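Side-chain contacts in putative endonuclease/exonuclease/phosphatase family protein (Bacteroides vulgatus ATCC 8482, PDB 3G6S), which probably acts as a phosphodiester-cleaving hydrolase of the DNase I-like endonuclease/exonuclease/phosphatase superfamily, with a proposed nuclease activity on nucleic acids: residues A[21-26]-A[53-58]; A[63-68]-A[88-93]; A[121-126]-A[132-137]; A[146-151]-A[182-187]; A[156-161]-A[190-195]. All coordinates share one frame; numbering follows the deposited sequence.

Overall arrangement
The five contacts spread over a two-sheet alpha/beta sandwich of the DNase I-like kind. Interaction 1 ties a loop to helix 49-58, and that helix leads into strand 62-65 of interaction 2. Interaction 2 joins the edge strands of the two sheets. Its centre lies about 8 Å from that of interaction 3, the neighbouring hairpin of the six-stranded sheet. Helix 144-161 then covers this sheet: interactions 4 and 5 both use it, with centres about 11 Å apart, and Tyr182 OH lies 2.8 Å from Asp194 OD2 between them. Met133 of interaction 3 packs on Ile161. Interactions 1 and 4, with centres about 32 Å apart, lie on opposite sides of the chain's centre.

Interaction 1 (A[21-26]-A[53-58]); sequences NNWQYR and QDLRAG
Trp23 and Asp54 meet with their flat groups nearly coplanar: indole and carboxylate planes differ by 8°, and the acid lies at the nitrogen-bearing edge of the ring. Trp23 NE1 donates to Asp54 OD2 over 2.8 Å, the angle at the hydrogen being 166°. The acceptor stays in the ring plane and uses its anti lone pair, on the side away from the other carboxylate oxygen. A water donates to the same Asp54 OD2 at 2.8 Å and accepts from Gln24 NE2, so two donors hold this one oxygen. The indole extends from the loop before helix 27-36 to helix 49-58 because Trp23 CG stands anti to the backbone N (chi1 169°). Farther round the ring, Trp23 CH2 comes within 4.0 Å of Leu55 CD2, an oblique apolar touch. Ile11 and Val30 also pack against the indole. With an alanine at Trp23, Asp54 OD2 would probably lose its direct partner from the loop, and a gap would be likely to open beside Leu55. The tryptophan donor carries no charge, so this is a directional hydrogen bond to an acid and not a salt bridge; two donors on one oxygen, with Lys27 touching the side chain, would be expected to favour an ionised Asp54.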
# COMPACT_ATOMS: atom_id res chain seq x y z
N ASN A 21 -12.92 -16.47 -8.74
CA ASN A 21 -12.38 -15.27 -8.13
C ASN A 21 -10.92 -15.10 -8.54
O ASN A 21 -10.24 -14.20 -8.06
CB ASN A 21 -12.47 -15.32 -6.60
CG ASN A 21 -13.86 -15.06 -6.09
OD1 ASN A 21 -14.58 -14.20 -6.62
ND2 ASN A 21 -14.26 -15.77 -5.04
N ASN A 22 -10.45 -15.99 -9.42
CA ASN A 22 -9.08 -15.94 -9.89
C ASN A 22 -8.74 -14.60 -10.52
O ASN A 22 -9.61 -13.91 -11.05
CB ASN A 22 -8.81 -17.05 -10.91
CG ASN A 22 -7.37 -17.02 -11.43
OD1 ASN A 22 -6.42 -17.21 -10.67
ND2 ASN A 22 -7.22 -16.77 -12.72
N TRP A 23 -7.46 -14.24 -10.44
CA TRP A 23 -6.96 -12.99 -10.99
C TRP A 23 -7.37 -12.74 -12.44
O TRP A 23 -7.55 -11.59 -12.85
CB TRP A 23 -5.44 -12.95 -10.86
CG TRP A 23 -4.82 -11.83 -11.61
CD1 TRP A 23 -4.12 -11.92 -12.77
CD2 TRP A 23 -4.86 -10.44 -11.27
NE1 TRP A 23 -3.72 -10.67 -13.18
CE2 TRP A 23 -4.16 -9.75 -12.28
CE3 TRP A 23 -5.42 -9.72 -10.21
CZ2 TRP A 23 -4.01 -8.35 -12.25
CZ3 TRP A 23 -5.26 -8.34 -10.18
CH2 TRP A 23 -4.56 -7.67 -11.20
N GLN A 24 -7.51 -13.81 -13.21
CA GLN A 24 -7.88 -13.66 -14.61
C GLN A 24 -9.25 -12.99 -14.78
O GLN A 24 -9.48 -12.27 -15.75
CB GLN A 24 -7.87 -15.02 -15.32
CG GLN A 24 -6.49 -15.69 -15.37
CD GLN A 24 -5.39 -14.78 -15.91
OE1 GLN A 24 -5.56 -14.15 -16.96
NE2 GLN A 24 -4.27 -14.71 -15.21
N TYR A 25 -10.16 -13.22 -13.83
CA TYR A 25 -11.50 -12.64 -13.90
C TYR A 25 -11.61 -11.28 -13.21
O TYR A 25 -12.67 -10.67 -13.20
CB TYR A 25 -12.53 -13.60 -13.29
CG TYR A 25 -12.45 -15.01 -13.82
CD1 TYR A 25 -12.63 -15.28 -15.18
CD2 TYR A 25 -12.16 -16.08 -12.97
CE1 TYR A 25 -12.51 -16.58 -15.68
CE2 TYR A 25 -12.03 -17.38 -13.46
CZ TYR A 25 -12.21 -17.62 -14.81
OH TYR A 25 -12.04 -18.90 -15.30
N ARG A 26 -10.50 -10.80 -12.65
CA ARG A 26 -10.51 -9.53 -11.94
C ARG A 26 -9.59 -8.50 -12.57
O ARG A 26 -9.74 -7.30 -12.34
CB ARG A 26 -10.12 -9.77 -10.48
CG ARG A 26 -11.03 -10.81 -9.83
CD ARG A 26 -10.78 -10.98 -8.35
NE ARG A 26 -9.58 -11.77 -8.03
CZ ARG A 26 -8.37 -11.26 -7.83
NH1 ARG A 26 -8.18 -9.94 -7.91
NH2 ARG A 26 -7.37 -12.05 -7.51
N GLN A 53 2.88 -7.60 -14.46
CA GLN A 53 2.89 -7.35 -15.90
C GLN A 53 1.52 -6.98 -16.46
O GLN A 53 1.41 -6.16 -17.36
CB GLN A 53 3.43 -8.57 -16.66
CG GLN A 53 4.95 -8.75 -16.57
CD GLN A 53 5.72 -7.53 -17.06
OE1 GLN A 53 5.79 -6.50 -16.38
NE2 GLN A 53 6.31 -7.63 -18.25
N ASP A 54 0.46 -7.60 -15.93
CA ASP A 54 -0.88 -7.28 -16.40
C ASP A 54 -1.23 -5.84 -16.03
O ASP A 54 -1.87 -5.14 -16.81
CB ASP A 54 -1.93 -8.21 -15.79
CG ASP A 54 -1.76 -9.64 -16.23
OD1 ASP A 54 -1.26 -9.87 -17.36
OD2 ASP A 54 -2.15 -10.55 -15.46
N LEU A 55 -0.81 -5.41 -14.85
CA LEU A 55 -1.09 -4.04 -14.42
C LEU A 55 -0.44 -3.05 -15.37
O LEU A 55 -1.08 -2.09 -15.81
CB LEU A 55 -0.58 -3.79 -12.99
CG LEU A 55 -1.49 -4.06 -11.78
CD1 LEU A 55 -2.97 -3.90 -12.15
CD2 LEU A 55 -1.24 -5.46 -11.27
N ARG A 56 0.83 -3.28 -15.70
CA ARG A 56 1.53 -2.40 -16.62
C ARG A 56 0.80 -2.34 -17.96
O ARG A 56 0.69 -1.28 -18.58
CB ARG A 56 2.97 -2.86 -16.81
CG ARG A 56 3.83 -2.77 -15.55
CD ARG A 56 5.27 -3.20 -15.79
NE ARG A 56 5.84 -2.60 -16.99
CZ ARG A 56 5.92 -1.29 -17.21
NH1 ARG A 56 5.46 -0.42 -16.31
NH2 ARG A 56 6.44 -0.84 -18.34
N ALA A 57 0.29 -3.49 -18.41
CA ALA A 57 -0.41 -3.54 -19.69
C ALA A 57 -1.77 -2.84 -19.63
O ALA A 57 -2.17 -2.18 -20.58
CB ALA A 57 -0.59 -4.98 -20.12
N GLY A 58 -2.46 -2.99 -18.50
CA GLY A 58 -3.76 -2.38 -18.35
C GLY A 58 -3.72 -0.93 -17.93
O GLY A 58 -4.70 -0.21 -18.09
O HOH W 1 -1.68 -13.34 -15.54

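Interaction 2 (A[63-68]-A[88-93]); sequences DGIGVG and YEVLDS
Ile65 CG1 stands anti to the carbonyl carbon (chi1 -60°) and the chain continues extended to CD1, which brings that methyl tip to tip with Val90 CG2 at 3.6 Å. Val90 CG2 is likewise the branch lying anti to its own carbonyl carbon. The other branch of the isoleucine serves a second partner: Ile65 CG2 rests 3.9 Å from Ser93 CB, with Ser93 OG at the same separation. Val90 and Ser93 would fall on opposite faces of a regular strand. Here a classic beta bulge intervenes, Leu91 and Asp92 both facing Lys122, and the added residue lets both side chains point at strand 62-65. That strand borders the seven-stranded sheet and strand 88-97 the six-stranded one, which makes this a side-chain contact between the two layers of the sandwich at their edges. The nearest CA atoms, of Ile65 and Ser93, remain 7.7 Å apart, and no hydrogen bond crosses. Tyr83 of strand 81-84 touches both Ile65 and Val90. Within the bulge, Asp92 turns its OD1 to accept a weak bond from Ser93 N.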
# COMPACT_ATOMS: atom_id res chain seq x y z
N ASP A 63 3.20 3.58 -14.30
CA ASP A 63 4.47 2.88 -14.27
C ASP A 63 4.60 2.20 -12.92
O ASP A 63 4.12 2.72 -11.92
CB ASP A 63 5.61 3.87 -14.49
CG ASP A 63 6.66 3.34 -15.43
OD1 ASP A 63 7.33 2.34 -15.06
OD2 ASP A 63 6.80 3.91 -16.54
N GLY A 64 5.25 1.04 -12.89
CA GLY A 64 5.40 0.32 -11.65
C GLY A 64 6.79 0.35 -11.06
O GLY A 64 7.77 0.56 -11.77
N ILE A 65 6.88 0.13 -9.75
CA ILE A 65 8.16 0.12 -9.06
C ILE A 65 8.21 -1.02 -8.05
O ILE A 65 7.30 -1.17 -7.24
CB ILE A 65 8.40 1.44 -8.31
CG1 ILE A 65 8.40 2.61 -9.29
CG2 ILE A 65 9.72 1.38 -7.56
CD1 ILE A 65 8.59 3.98 -8.63
N GLY A 66 9.27 -1.82 -8.08
CA GLY A 66 9.38 -2.90 -7.12
C GLY A 66 9.93 -4.20 -7.66
O GLY A 66 10.10 -4.37 -8.86
N VAL A 67 10.20 -5.13 -6.76
CA VAL A 67 10.73 -6.43 -7.15
C VAL A 67 10.13 -7.55 -6.30
O VAL A 67 9.43 -7.29 -5.33
CB VAL A 67 12.27 -6.46 -7.02
CG1 VAL A 67 12.89 -5.40 -7.92
CG2 VAL A 67 12.67 -6.21 -5.57
N GLY A 68 10.42 -8.79 -6.68
CA GLY A 68 9.91 -9.93 -5.94
C GLY A 68 10.56 -9.99 -4.57
O GLY A 68 11.74 -9.69 -4.44
N TYR A 88 4.16 12.53 -12.17
CA TYR A 88 5.28 12.45 -11.23
C TYR A 88 6.55 11.83 -11.80
O TYR A 88 6.50 10.92 -12.62
CB TYR A 88 4.85 11.65 -10.01
CG TYR A 88 3.48 12.03 -9.51
CD1 TYR A 88 3.29 13.17 -8.74
CD2 TYR A 88 2.37 11.29 -9.89
CE1 TYR A 88 2.02 13.56 -8.35
CE2 TYR A 88 1.09 11.67 -9.51
CZ TYR A 88 0.92 12.80 -8.74
OH TYR A 88 -0.35 13.20 -8.38
N GLU A 89 7.69 12.33 -11.33
CA GLU A 89 8.98 11.81 -11.75
C GLU A 89 9.61 11.10 -10.55
O GLU A 89 9.48 11.57 -9.42
CB GLU A 89 9.89 12.93 -12.20
CG GLU A 89 11.19 12.45 -12.80
CD GLU A 89 12.28 13.51 -12.71
OE1 GLU A 89 11.99 14.68 -13.04
OE2 GLU A 89 13.41 13.17 -12.32
N VAL A 90 10.26 9.98 -10.80
CA VAL A 90 10.90 9.22 -9.73
C VAL A 90 12.36 9.64 -9.59
O VAL A 90 13.17 9.35 -10.47
CB VAL A 90 10.86 7.72 -10.01
CG1 VAL A 90 11.67 6.97 -8.97
CG2 VAL A 90 9.42 7.24 -10.01
N LEU A 91 12.69 10.33 -8.50
CA LEU A 91 14.07 10.76 -8.29
C LEU A 91 14.92 9.58 -7.84
O LEU A 91 16.08 9.44 -8.23
CB LEU A 91 14.13 11.87 -7.23
CG LEU A 91 13.45 13.18 -7.62
CD1 LEU A 91 13.48 14.13 -6.44
CD2 LEU A 91 14.14 13.78 -8.84
N ASP A 92 14.32 8.72 -7.03
CA ASP A 92 15.01 7.55 -6.54
C ASP A 92 13.99 6.58 -5.97
O ASP A 92 12.90 6.98 -5.59
CB ASP A 92 16.04 7.94 -5.49
CG ASP A 92 16.92 6.77 -5.09
OD1 ASP A 92 17.01 5.80 -5.88
OD2 ASP A 92 17.54 6.84 -4.00
N SER A 93 14.35 5.31 -5.92
CA SER A 93 13.44 4.31 -5.42
C SER A 93 14.19 3.03 -5.11
O SER A 93 15.27 2.79 -5.64
CB SER A 93 12.36 4.02 -6.46
OG SER A 93 12.95 3.65 -7.68

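Interaction 3 (A[121-126]-A[132-137]); sequences AKFKDK and FMAVNT
Phe123 and Phe132 form the tight side of this contact. Phe123 CB sits over one face of the Phe132 ring, 3.7 Å from its centroid and 19° off the normal, a CH-pi contact. The two rings themselves are oblique, with planes at 33°. Phe132 has CG between its backbone N and carbonyl carbon (chi1 56°), a torsion that swings the ring across to its neighbour. At the far end of the Phe123 ring, Ala134 CB meets CE2 edge-on at 3.7 Å, while Ala121 CB covers part of one face. These side chains share one face of the antiparallel hairpin formed by strands 117-125 and 131-138, where Ala121-Ala134 and Phe123-Phe132 are hydrogen-bonded pairs. Phe123 N donates to Phe132 O at 2.8 Å. The return bond, Phe132 N to Phe123 O, is longer at 3.2 Å, and its donor stands above the carbonyl plane. Across the sheet, the non-hydrogen-bonded pair Lys122 and Met133 is looser: the extended Lys122 is partly exposed, and Met133, a selenomethionine, brings CG to 3.6 Å from Ala121 O before its end turns to helix 144-161. Toward the hairpin turn, Asp125 OD2 accepts from Thr128 N.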
# COMPACT_ATOMS: atom_id res chain seq x y z
N ALA A 121 9.82 5.19 -2.83
CA ALA A 121 10.21 6.02 -3.95
C ALA A 121 10.12 7.49 -3.59
O ALA A 121 9.13 7.94 -3.00
CB ALA A 121 9.34 5.73 -5.15
N LYS A 122 11.16 8.24 -3.93
CA LYS A 122 11.21 9.66 -3.68
C LYS A 122 10.66 10.30 -4.97
O LYS A 122 11.30 10.26 -6.03
CB LYS A 122 12.65 10.06 -3.42
CG LYS A 122 12.92 11.52 -3.15
CD LYS A 122 14.40 11.73 -2.84
CE LYS A 122 14.75 13.20 -2.75
NZ LYS A 122 16.22 13.41 -2.66
N PHE A 123 9.46 10.87 -4.89
CA PHE A 123 8.78 11.48 -6.03
C PHE A 123 8.96 12.98 -6.14
O PHE A 123 9.44 13.63 -5.23
CB PHE A 123 7.27 11.22 -5.95
CG PHE A 123 6.87 9.84 -6.35
CD1 PHE A 123 6.99 9.43 -7.67
CD2 PHE A 123 6.31 8.97 -5.42
CE1 PHE A 123 6.56 8.16 -8.06
CE2 PHE A 123 5.87 7.70 -5.81
CZ PHE A 123 6.00 7.30 -7.14
N LYS A 124 8.56 13.51 -7.28
CA LYS A 124 8.62 14.94 -7.51
C LYS A 124 7.46 15.27 -8.41
O LYS A 124 7.26 14.61 -9.43
CB LYS A 124 9.92 15.37 -8.21
CG LYS A 124 9.99 16.89 -8.37
CD LYS A 124 10.46 17.33 -9.76
CE LYS A 124 11.95 17.14 -9.95
NZ LYS A 124 12.39 17.58 -11.30
N ASP A 125 6.69 16.26 -8.02
CA ASP A 125 5.55 16.66 -8.83
C ASP A 125 6.11 17.48 -9.98
O ASP A 125 6.56 18.61 -9.77
CB ASP A 125 4.59 17.52 -8.00
CG ASP A 125 3.30 17.82 -8.72
OD1 ASP A 125 2.25 17.25 -8.34
OD2 ASP A 125 3.33 18.61 -9.69
N LYS A 126 6.10 16.92 -11.18
CA LYS A 126 6.64 17.63 -12.33
C LYS A 126 5.70 18.71 -12.83
O LYS A 126 5.40 18.80 -14.01
CB LYS A 126 6.98 16.66 -13.47
CG LYS A 126 5.82 15.83 -13.94
CD LYS A 126 6.27 14.42 -14.30
CE LYS A 126 7.36 14.41 -15.35
NZ LYS A 126 7.65 13.02 -15.78
N PHE A 132 8.31 14.52 -2.33
CA PHE A 132 7.66 13.74 -1.28
C PHE A 132 8.05 12.29 -1.41
O PHE A 132 8.67 11.89 -2.38
CB PHE A 132 6.14 13.87 -1.34
CG PHE A 132 5.54 13.48 -2.65
CD1 PHE A 132 5.50 14.39 -3.71
CD2 PHE A 132 4.93 12.24 -2.82
CE1 PHE A 132 4.85 14.07 -4.91
CE2 PHE A 132 4.28 11.91 -4.01
CZ PHE A 132 4.24 12.83 -5.06
N MSE A 133 7.68 11.49 -0.42
CA MSE A 133 8.04 10.10 -0.49
C MSE A 133 6.86 9.19 -0.30
O MSE A 133 5.91 9.49 0.43
CB MSE A 133 9.10 9.80 0.56
CG MSE A 133 9.55 8.36 0.56
SE MSE A 133 10.74 8.05 2.01
CE MSE A 133 11.80 6.67 1.19
N ALA A 134 6.92 8.05 -0.98
CA ALA A 134 5.88 7.05 -0.89
C ALA A 134 6.53 5.75 -0.46
O ALA A 134 7.58 5.36 -0.99
CB ALA A 134 5.20 6.88 -2.23
N VAL A 135 5.91 5.09 0.51
CA VAL A 135 6.40 3.81 0.99
C VAL A 135 5.21 2.87 1.03
O VAL A 135 4.17 3.20 1.61
CB VAL A 135 7.03 3.93 2.41
CG1 VAL A 135 7.53 2.56 2.87
CG2 VAL A 135 8.19 4.91 2.37
N ASN A 136 5.36 1.71 0.40
CA ASN A 136 4.31 0.71 0.32
C ASN A 136 4.84 -0.58 0.90
O ASN A 136 5.93 -1.03 0.52
CB ASN A 136 3.91 0.48 -1.13
CG ASN A 136 2.73 -0.44 -1.25
OD1 ASN A 136 1.70 -0.22 -0.59
ND2 ASN A 136 2.85 -1.47 -2.08
N THR A 137 4.09 -1.20 1.79
CA THR A 137 4.58 -2.43 2.40
C THR A 137 3.49 -3.46 2.68
O THR A 137 2.31 -3.19 2.49
CB THR A 137 5.34 -2.06 3.69
OG1 THR A 137 5.88 -3.24 4.29
CG2 THR A 137 4.41 -1.37 4.67

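Interaction 4 (A[146-151]-A[182-187]); sequences ARRQSA and YETITT
Within the helical layer on the six-stranded sheet of this alpha/beta sandwich, helices 144-161 and 180-186 run side by side, and Ala151 faces Thr184 and Ile185. The two short segments point in nearly the same direction, 18° apart, with axes 8.9 Å from each other. Ala151 has just a methyl to place between the helices, and its CB lies 3.2 Å from Thr184 OG1 and 3.3 Å from Ile185 CG2. The hydroxyl is not spent on this contact, since Thr184 OG1 bonds to Ala181 O in its own helix. The threonine methyl turns to the more exposed side, where Thr184 CG2 touches Arg148 CG at 3.9 Å, the two side chains crossing at about a right angle. Beyond CG the arginine bends, and its NE makes a long, weak ion pair with Asp180. Behind the contact, Ile185 packs on Phe227 of strand 224-228. At the end of the shorter helix, Thr187 N at 2.8 Å and Thr187 OG1 at 2.6 Å reach Glu183 O from opposite faces of its carbonyl plane.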
# COMPACT_ATOMS: atom_id res chain seq x y z
N ALA A 146 8.07 -8.93 14.79
CA ALA A 146 8.43 -8.52 13.43
C ALA A 146 7.64 -7.29 13.03
O ALA A 146 8.18 -6.36 12.42
CB ALA A 146 8.17 -9.65 12.45
N ARG A 147 6.35 -7.27 13.37
CA ARG A 147 5.52 -6.12 13.03
C ARG A 147 6.00 -4.85 13.70
O ARG A 147 6.08 -3.79 13.06
CB ARG A 147 4.06 -6.37 13.38
CG ARG A 147 3.31 -7.15 12.32
CD ARG A 147 1.82 -7.01 12.51
NE ARG A 147 1.36 -7.51 13.80
CZ ARG A 147 1.25 -8.80 14.11
NH1 ARG A 147 1.56 -9.73 13.22
NH2 ARG A 147 0.80 -9.16 15.31
N ARG A 148 6.32 -4.94 14.99
CA ARG A 148 6.78 -3.77 15.72
C ARG A 148 8.08 -3.26 15.13
O ARG A 148 8.29 -2.05 15.01
CB ARG A 148 6.99 -4.08 17.20
CG ARG A 148 7.60 -2.90 17.97
CD ARG A 148 8.08 -3.26 19.37
NE ARG A 148 7.02 -3.28 20.37
CZ ARG A 148 7.25 -3.26 21.69
NH1 ARG A 148 8.50 -3.21 22.13
NH2 ARG A 148 6.24 -3.28 22.55
N GLN A 149 8.96 -4.18 14.75
CA GLN A 149 10.25 -3.82 14.18
C GLN A 149 10.10 -3.24 12.78
O GLN A 149 10.80 -2.29 12.42
CB GLN A 149 11.19 -5.02 14.14
CG GLN A 149 11.71 -5.45 15.50
CD GLN A 149 12.25 -4.27 16.31
OE1 GLN A 149 13.04 -3.47 15.81
NE2 GLN A 149 11.82 -4.17 17.56
N SER A 150 9.20 -3.83 11.99
CA SER A 150 8.97 -3.36 10.63
C SER A 150 8.52 -1.90 10.62
O SER A 150 8.92 -1.12 9.75
CB SER A 150 7.89 -4.22 9.95
OG SER A 150 8.39 -5.52 9.69
N ALA A 151 7.70 -1.54 11.60
CA ALA A 151 7.19 -0.18 11.73
C ALA A 151 8.32 0.80 12.05
O ALA A 151 8.48 1.83 11.40
CB ALA A 151 6.12 -0.13 12.80
N TYR A 182 0.09 -0.97 15.23
CA TYR A 182 -0.60 0.25 14.85
C TYR A 182 -0.23 1.35 15.82
O TYR A 182 -0.12 2.52 15.44
CB TYR A 182 -2.11 0.04 14.87
CG TYR A 182 -2.90 1.30 14.61
CD1 TYR A 182 -3.16 2.20 15.65
CD2 TYR A 182 -3.43 1.56 13.36
CE1 TYR A 182 -3.94 3.33 15.44
CE2 TYR A 182 -4.20 2.69 13.13
CZ TYR A 182 -4.46 3.56 14.17
OH TYR A 182 -5.28 4.64 13.94
N GLU A 183 -0.04 0.98 17.08
CA GLU A 183 0.29 1.95 18.10
C GLU A 183 1.75 2.42 18.01
O GLU A 183 2.04 3.57 18.34
CB GLU A 183 -0.00 1.35 19.48
CG GLU A 183 -0.07 2.37 20.59
CD GLU A 183 0.93 2.08 21.69
OE1 GLU A 183 0.92 2.78 22.72
OE2 GLU A 183 1.73 1.14 21.51
N THR A 184 2.65 1.56 17.55
CA THR A 184 4.05 1.96 17.45
C THR A 184 4.29 3.01 16.35
O THR A 184 5.16 3.86 16.50
CB THR A 184 5.00 0.75 17.18
OG1 THR A 184 5.05 0.47 15.78
CG2 THR A 184 4.52 -0.49 17.92
N ILE A 185 3.53 2.97 15.26
CA ILE A 185 3.72 3.97 14.21
C ILE A 185 2.82 5.18 14.43
O ILE A 185 3.01 6.22 13.81
CB ILE A 185 3.44 3.43 12.80
CG1 ILE A 185 2.28 2.44 12.83
CG2 ILE A 185 4.69 2.81 12.24
CD1 ILE A 185 2.10 1.70 11.53
N THR A 186 1.84 5.03 15.31
CA THR A 186 0.90 6.09 15.62
C THR A 186 1.37 6.91 16.83
O THR A 186 1.09 8.10 16.91
CB THR A 186 -0.49 5.48 15.92
OG1 THR A 186 -1.06 5.00 14.69
CG2 THR A 186 -1.44 6.50 16.53
N THR A 187 2.11 6.28 17.74
CA THR A 187 2.56 6.98 18.94
C THR A 187 4.08 7.08 19.06
O THR A 187 4.65 7.03 20.16
CB THR A 187 2.01 6.29 20.21
OG1 THR A 187 2.67 5.03 20.41
CG2 THR A 187 0.51 6.08 20.07

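Interaction 5 (A[156-161]-A[190-195]); sequences RKIKEI and FVMKDA
Phe190 lies against two consecutive residues of helix 144-161, Ile158 and Lys159. The aliphatic part of the lysine runs alongside the ring in the opposite direction, with Lys159 CD 3.3 Å from Phe190 CD2 and Lys159 CG 3.4 Å from Phe190 CE2. Ile158 crosses the phenylalanine at about a right angle, and its CG2 branch touches Phe190 CZ at 3.6 Å. Its other branch reaches deeper: Ile158 CD1 meets Met192 CE, the methyl of a selenomethionine, tip to tip at 3.8 Å. A chi1 of -179° turns Phe190 CG away from its own backbone N and carries the ring to the helix, and Asn188 OD1 holds that backbone N from the loop before it. Beneath this first shell, Ile158 and Met192 both rest on Val169 of strand 167-172, while Ile155, one turn back on the helix, touches Phe190 and Met192. The chain then enters edge strand 193-194, where Lys193 pairs with Val228, and Asp194 N-caps the next helix through Tyr196 N. A serine in place of Phe190 would probably leave Ile158 CG2 and the Lys159 methylenes without their apolar partner and open a gap between helix and loop. No hydrogen bond crosses between the segments; the contact rests on shape and apolar burial, with the lysine contributing its methylenes rather than its charge.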
# COMPACT_ATOMS: atom_id res chain seq x y z
N ARG A 156 12.58 4.92 10.36
CA ARG A 156 14.00 5.26 10.19
C ARG A 156 14.40 5.47 8.73
O ARG A 156 15.32 6.23 8.45
CB ARG A 156 14.89 4.17 10.80
CG ARG A 156 14.72 4.00 12.30
CD ARG A 156 15.95 3.35 12.89
NE ARG A 156 16.23 2.04 12.31
CZ ARG A 156 15.60 0.92 12.65
NH1 ARG A 156 14.65 0.95 13.58
NH2 ARG A 156 15.92 -0.23 12.07
N LYS A 157 13.71 4.79 7.81
CA LYS A 157 14.01 4.92 6.39
C LYS A 157 13.39 6.19 5.82
O LYS A 157 13.93 6.77 4.88
CB LYS A 157 13.48 3.70 5.63
CG LYS A 157 14.00 2.37 6.17
CD LYS A 157 15.50 2.17 5.93
CE LYS A 157 15.79 1.96 4.45
NZ LYS A 157 17.20 1.57 4.19
N ILE A 158 12.26 6.61 6.37
CA ILE A 158 11.61 7.82 5.91
C ILE A 158 12.47 9.01 6.32
O ILE A 158 12.64 9.95 5.54
CB ILE A 158 10.20 8.00 6.49
CG1 ILE A 158 9.23 7.02 5.85
CG2 ILE A 158 9.72 9.43 6.27
CD1 ILE A 158 7.85 6.96 6.56
N LYS A 159 13.01 8.98 7.54
CA LYS A 159 13.85 10.08 8.01
C LYS A 159 15.19 10.08 7.29
O LYS A 159 15.81 11.13 7.12
CB LYS A 159 14.07 9.99 9.52
CG LYS A 159 12.80 10.00 10.34
CD LYS A 159 13.05 10.36 11.79
CE LYS A 159 13.92 9.34 12.51
NZ LYS A 159 14.07 9.72 13.94
N GLU A 160 15.63 8.90 6.87
CA GLU A 160 16.91 8.76 6.18
C GLU A 160 16.84 9.32 4.77
O GLU A 160 17.69 10.11 4.37
CB GLU A 160 17.30 7.28 6.13
CG GLU A 160 18.62 7.00 5.40
CD GLU A 160 18.85 5.51 5.18
OE1 GLU A 160 18.68 4.73 6.14
OE2 GLU A 160 19.20 5.13 4.03
N ILE A 161 15.82 8.92 4.03
CA ILE A 161 15.65 9.34 2.64
C ILE A 161 15.08 10.73 2.40
O ILE A 161 15.66 11.52 1.66
CB ILE A 161 14.76 8.35 1.86
CG1 ILE A 161 15.53 7.06 1.57
CG2 ILE A 161 14.31 8.97 0.54
CD1 ILE A 161 15.78 6.20 2.79
N PHE A 190 8.32 10.27 15.89
CA PHE A 190 8.15 10.71 14.51
C PHE A 190 6.66 10.46 14.26
O PHE A 190 6.23 9.32 14.10
CB PHE A 190 9.03 9.86 13.58
CG PHE A 190 8.94 10.25 12.12
CD1 PHE A 190 7.94 9.73 11.31
CD2 PHE A 190 9.87 11.12 11.56
CE1 PHE A 190 7.85 10.09 9.96
CE2 PHE A 190 9.80 11.50 10.21
CZ PHE A 190 8.79 10.98 9.41
N VAL A 191 5.89 11.55 14.27
CA VAL A 191 4.44 11.50 14.10
C VAL A 191 3.97 11.01 12.74
O VAL A 191 4.47 11.41 11.69
CB VAL A 191 3.80 12.90 14.35
CG1 VAL A 191 2.28 12.81 14.19
CG2 VAL A 191 4.14 13.39 15.76
N MSE A 192 2.97 10.12 12.79
CA MSE A 192 2.36 9.53 11.62
C MSE A 192 0.87 9.47 11.91
O MSE A 192 0.44 8.82 12.86
CB MSE A 192 2.90 8.12 11.40
CG MSE A 192 4.36 8.09 11.03
SE MSE A 192 4.61 7.81 9.13
CE MSE A 192 5.36 6.04 9.25
N LYS A 193 0.09 10.17 11.10
CA LYS A 193 -1.36 10.20 11.29
C LYS A 193 -2.05 9.10 10.48
O LYS A 193 -1.58 8.71 9.42
CB LYS A 193 -1.90 11.57 10.87
CG LYS A 193 -1.21 12.76 11.50
CD LYS A 193 -1.58 12.95 12.97
CE LYS A 193 -1.00 14.27 13.50
NZ LYS A 193 -1.44 14.63 14.88
N ASP A 194 -3.16 8.60 10.99
CA ASP A 194 -3.92 7.59 10.28
C ASP A 194 -4.85 8.40 9.37
O ASP A 194 -5.76 9.06 9.85
CB ASP A 194 -4.74 6.76 11.28
CG ASP A 194 -5.67 5.79 10.59
OD1 ASP A 194 -5.94 5.95 9.38
OD2 ASP A 194 -6.16 4.87 11.28
N ALA A 195 -4.60 8.36 8.07
CA ALA A 195 -5.42 9.15 7.13
C ALA A 195 -6.92 8.92 7.29
O ALA A 195 -7.71 9.83 7.04
CB ALA A 195 -5.00 8.85 5.69